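Local coordinates for 5' nucleotidase family protein (Staphylococcus aureus subsp. aureus, PDB 4Q7F) that belongs to the 5'-nucleotidase family and carries a calcineurin-like phosphoesterase domain that holds a manganese and a magnesium ion, at residues S18-Y23 / F150-Q155; A260-G265 / G272-S277. All coordinates share one frame; numbering follows the deposited sequence.

Contact 1: residues S18-Y23 / F150-Q155; sequences SNIAFY and FQVGDQ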
# COMPACT_ATOMS: atom_id res chain seq x y z
N SER A 18 -33.96 3.33 18.34
CA SER A 18 -33.31 2.17 17.68
C SER A 18 -31.96 2.59 17.08
O SER A 18 -31.72 3.79 16.87
CB SER A 18 -34.22 1.60 16.60
OG SER A 18 -34.64 2.63 15.73
N ASN A 19 -31.09 1.64 16.81
CA ASN A 19 -29.77 2.00 16.31
C ASN A 19 -29.17 1.01 15.33
O ASN A 19 -29.72 -0.07 15.08
CB ASN A 19 -28.85 2.21 17.51
CG ASN A 19 -28.65 0.95 18.32
OD1 ASN A 19 -28.63 -0.16 17.79
ND2 ASN A 19 -28.44 1.12 19.62
N ILE A 20 -28.01 1.39 14.78
CA ILE A 20 -27.34 0.56 13.81
C ILE A 20 -25.87 0.90 13.82
O ILE A 20 -25.47 2.08 13.78
CB ILE A 20 -27.94 0.74 12.40
CG1 ILE A 20 -27.17 -0.11 11.37
CG2 ILE A 20 -27.96 2.22 12.00
CD1 ILE A 20 -27.70 0.01 9.96
N ALA A 21 -25.06 -0.15 13.89
CA ALA A 21 -23.62 0.06 13.92
C ALA A 21 -22.96 -0.41 12.65
O ALA A 21 -23.29 -1.47 12.11
CB ALA A 21 -23.01 -0.65 15.12
N PHE A 22 -22.00 0.41 12.21
CA PHE A 22 -21.19 0.13 11.05
C PHE A 22 -19.77 -0.13 11.48
O PHE A 22 -19.15 0.71 12.11
CB PHE A 22 -21.20 1.32 10.09
CG PHE A 22 -22.51 1.53 9.40
CD1 PHE A 22 -23.48 2.34 9.97
CD2 PHE A 22 -22.76 0.94 8.16
CE1 PHE A 22 -24.68 2.55 9.32
CE2 PHE A 22 -23.96 1.15 7.52
CZ PHE A 22 -24.93 1.95 8.09
N TYR A 23 -19.27 -1.32 11.17
CA TYR A 23 -17.91 -1.73 11.48
C TYR A 23 -17.10 -1.84 10.20
O TYR A 23 -17.52 -2.47 9.22
CB TYR A 23 -17.91 -3.11 12.13
CG TYR A 23 -18.56 -3.14 13.46
CD1 TYR A 23 -17.83 -2.82 14.60
CD2 TYR A 23 -19.91 -3.47 13.60
CE1 TYR A 23 -18.41 -2.83 15.84
CE2 TYR A 23 -20.50 -3.51 14.84
CZ TYR A 23 -19.75 -3.18 15.95
OH TYR A 23 -20.30 -3.19 17.18
N PHE A 150 -30.32 -0.14 1.36
CA PHE A 150 -31.03 -1.04 2.28
C PHE A 150 -31.83 -0.22 3.28
O PHE A 150 -31.58 0.97 3.47
CB PHE A 150 -30.09 -2.04 2.97
CG PHE A 150 -29.04 -1.40 3.82
CD1 PHE A 150 -27.80 -1.07 3.28
CD2 PHE A 150 -29.27 -1.15 5.17
CE1 PHE A 150 -26.82 -0.48 4.06
CE2 PHE A 150 -28.29 -0.57 5.95
CZ PHE A 150 -27.06 -0.24 5.40
N GLN A 151 -32.82 -0.85 3.91
CA GLN A 151 -33.65 -0.15 4.89
C GLN A 151 -33.24 -0.36 6.34
O GLN A 151 -32.77 -1.43 6.74
CB GLN A 151 -35.14 -0.50 4.73
CG GLN A 151 -35.77 0.13 3.51
CD GLN A 151 -35.11 -0.35 2.24
OE1 GLN A 151 -34.96 -1.55 2.03
NE2 GLN A 151 -34.70 0.59 1.39
N VAL A 152 -33.43 0.70 7.11
CA VAL A 152 -33.25 0.70 8.56
C VAL A 152 -34.54 1.33 9.04
O VAL A 152 -34.74 2.55 8.94
CB VAL A 152 -32.06 1.55 9.02
CG1 VAL A 152 -31.99 1.55 10.55
CG2 VAL A 152 -30.77 1.04 8.40
N GLY A 153 -35.45 0.48 9.52
CA GLY A 153 -36.76 0.94 9.92
C GLY A 153 -37.43 1.50 8.68
O GLY A 153 -37.39 0.88 7.63
N ASP A 154 -37.99 2.69 8.80
CA ASP A 154 -38.66 3.35 7.68
C ASP A 154 -37.72 4.31 6.91
O ASP A 154 -38.18 5.18 6.17
CB ASP A 154 -39.91 4.09 8.17
CG ASP A 154 -39.62 5.09 9.29
OD1 ASP A 154 -38.45 5.21 9.71
OD2 ASP A 154 -40.57 5.75 9.75
N GLN A 155 -36.42 4.15 7.12
CA GLN A 155 -35.41 4.97 6.45
C GLN A 155 -34.64 4.10 5.46
O GLN A 155 -34.72 2.87 5.50
CB GLN A 155 -34.40 5.53 7.46
CG GLN A 155 -34.97 6.39 8.58
CD GLN A 155 -35.76 7.59 8.08
OE1 GLN A 155 -36.92 7.46 7.68
NE2 GLN A 155 -35.16 8.76 8.15

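Contact 2: residues A260-G265 / G272-S277; sequences AVIQPG and GRVVLS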
# COMPACT_ATOMS: atom_id res chain seq x y z
N ALA A 260 -19.63 11.66 10.06
CA ALA A 260 -18.74 10.80 10.82
C ALA A 260 -17.63 10.37 9.85
O ALA A 260 -17.92 9.78 8.79
CB ALA A 260 -19.48 9.58 11.36
N VAL A 261 -16.38 10.66 10.21
CA VAL A 261 -15.21 10.34 9.37
C VAL A 261 -14.33 9.27 10.03
O VAL A 261 -13.93 9.40 11.20
CB VAL A 261 -14.36 11.58 9.11
CG1 VAL A 261 -13.23 11.25 8.14
CG2 VAL A 261 -15.23 12.73 8.61
N ILE A 262 -14.03 8.22 9.26
CA ILE A 262 -13.24 7.10 9.72
C ILE A 262 -12.12 6.66 8.78
O ILE A 262 -12.29 6.60 7.54
CB ILE A 262 -14.14 5.84 9.83
CG1 ILE A 262 -15.12 5.97 10.98
CG2 ILE A 262 -13.28 4.59 10.01
CD1 ILE A 262 -14.52 5.74 12.36
N GLN A 263 -10.97 6.34 9.37
CA GLN A 263 -9.86 5.71 8.66
C GLN A 263 -9.34 4.73 9.71
O GLN A 263 -8.86 5.14 10.78
CB GLN A 263 -8.79 6.68 8.14
CG GLN A 263 -7.93 5.94 7.09
CD GLN A 263 -7.03 6.82 6.26
OE1 GLN A 263 -5.85 6.53 6.10
NE2 GLN A 263 -7.58 7.88 5.70
N PRO A 264 -9.49 3.42 9.44
CA PRO A 264 -9.15 2.43 10.43
C PRO A 264 -7.79 1.77 10.31
O PRO A 264 -7.68 0.54 10.44
CB PRO A 264 -10.28 1.42 10.26
CG PRO A 264 -10.61 1.48 8.81
CD PRO A 264 -10.16 2.80 8.28
N GLY A 265 -6.75 2.54 10.05
CA GLY A 265 -5.41 1.99 10.01
C GLY A 265 -5.16 0.88 9.00
O GLY A 265 -5.59 0.95 7.83
N GLY A 272 -13.00 0.42 12.79
CA GLY A 272 -13.79 1.64 12.85
C GLY A 272 -15.22 1.27 13.19
O GLY A 272 -15.73 0.29 12.66
N ARG A 273 -15.84 2.02 14.10
CA ARG A 273 -17.24 1.78 14.46
C ARG A 273 -17.99 3.10 14.43
O ARG A 273 -17.58 4.06 15.08
CB ARG A 273 -17.39 1.16 15.85
CG ARG A 273 -18.83 0.80 16.19
CD ARG A 273 -18.96 0.30 17.62
NE ARG A 273 -18.85 1.38 18.61
CZ ARG A 273 -18.64 1.19 19.91
NH1 ARG A 273 -18.50 -0.03 20.41
NH2 ARG A 273 -18.59 2.23 20.74
N VAL A 274 -19.05 3.15 13.63
CA VAL A 274 -19.89 4.33 13.57
C VAL A 274 -21.28 3.86 13.91
O VAL A 274 -21.76 2.92 13.30
CB VAL A 274 -19.87 4.96 12.17
CG1 VAL A 274 -20.86 6.11 12.10
CG2 VAL A 274 -18.46 5.46 11.86
N VAL A 275 -21.90 4.52 14.89
CA VAL A 275 -23.23 4.17 15.31
C VAL A 275 -24.19 5.29 14.98
O VAL A 275 -23.91 6.49 15.22
CB VAL A 275 -23.31 3.91 16.84
CG1 VAL A 275 -24.73 3.51 17.24
CG2 VAL A 275 -22.31 2.85 17.26
N LEU A 276 -25.32 4.91 14.42
CA LEU A 276 -26.37 5.85 14.13
C LEU A 276 -27.56 5.44 15.00
O LEU A 276 -27.76 4.24 15.24
CB LEU A 276 -26.76 5.79 12.66
CG LEU A 276 -25.74 6.00 11.56
CD1 LEU A 276 -26.51 6.09 10.25
CD2 LEU A 276 -24.87 7.24 11.75
N SER A 277 -28.30 6.41 15.53
CA SER A 277 -29.49 6.11 16.35
C SER A 277 -30.62 7.11 16.08
O SER A 277 -30.38 8.24 15.67
CB SER A 277 -29.17 6.06 17.86
OG SER A 277 -28.65 7.29 18.35

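Contact 1: residues S18-Y23 / F150-Q155
The rings of Phe22 and Phe150 meet rim to rim, with their planes inclined by about 46°, so within this pair of segments neither lies on the other's face. Phe22 CE2 is 4.0 Å from Phe150 CZ, and the two side chains arrive from opposing sheets, which makes the pair a small example of how the two central sheets of the alpha-beta-beta-alpha sandwich of calcineurin-like phosphoesterases are joined. A second stretch of the Phe150 rim meets Ile20, whose CD1 is 4.1 Å from Phe150 CE2 and close to the ring plane. Beyond the pair, Phe150 stacks with the ring of Phe66 and packs on Val157 and Val159, while Ile20 rests on Leu276 of its own sheet.

With CG set between its backbone N and carbonyl carbon, Phe150 carries its ring toward the facing strand, bringing CZ to Phe22 and CE2 to Ile20. Ile20 is fully extended, CG1 and CD1 continuing outward, and the end of that chain touches two partners. Besides the ring, CD1 meets Val152 CG2 at 3.6 Å, the closest approach in the contact. All three side-chain contacts are apolar; the segments of strands 19-25 and 147-152 lie 9.7 Å apart, their directions differing by 133°.

Just past Val152 the chain reverses through a type II' turn, with Gly153 at positive phi. The two ends of that turn bond reciprocally: Val152 N donates to Gln155 O at 3.0 Å, and Gln155 N to Val152 O at 2.9 Å.

Contact 2: residues A260-G265 / G272-S277
Ile262 and Val274 lie side by side with their side chains running in opposite senses, each reaching past the other toward the facing backbone. Their nearest atoms, Ile262 CG1 and Val274 CG2, are 3.5 Å apart, closer than ordinary van der Waals contact between carbons, so the packing here is tight. Ile262 CG1 stands opposite its carbonyl carbon (chi1 -70°), and the bend at the next bond brings CD1 to 4.0 Å from the same methyl of Val274 and close to the main chain at Gly272. The other branch, Ile262 CG2, also comes to the main chain, at 4.1 Å from Gly272 CA.

Val274 acts as a fork. While CG2 takes Ile262, CG1 turns to Ala260, where it meets CB at 3.8 Å. At the other end of the interface Pro264 CB lies 3.8 Å from Gly272 N, a ring carbon set against bare backbone, and the alpha carbons of these two residues are only 5.3 Å apart. Alternate residues on strand 260-264 thus point inward: Ala260, Ile262 and Pro264.

The two strands follow one another in the chain yet enter different sheets; they meet through side chains, and at Gly272 through side chain against main chain, without pairing in one sheet. This is a beta arch, here nearly antiparallel at 160° with the axes 7.5 Å apart. The side chain of Pro264, toward the arch's loop, is about 10 Å from the bound manganese ion.

Strand 259-264 runs between strands 242-244 and 251-256, and strand 270-278 between strands 19-25 and 284-293. Ile262 also touches Val24, Cys289 and Ala253, so neighbours from both sheets close around it.

In the fold
Both contacts are largely buried and apolar, though in contact 1 Phe150 is partly exposed, and both join the same two sheets of the alpha-beta-beta-alpha sandwich, at places whose centres are 14 Å apart. Strands 19-25 and 270-278 are neighbours in one sheet, linked by probable backbone hydrogen bonds from Phe22 N to Val274 O and from Ile20 N to Leu276 O. The opposing sheet contributes an outermost strand to contact 1 and an interior one to contact 2. Contact 1 lies farther from the chain's centre, spans a long sequence separation and combines aromatic edges with aliphatic groups; contact 2 is local in sequence, closer to the metals, and uses small and branched aliphatic groups and glycine backbone across a narrower gap.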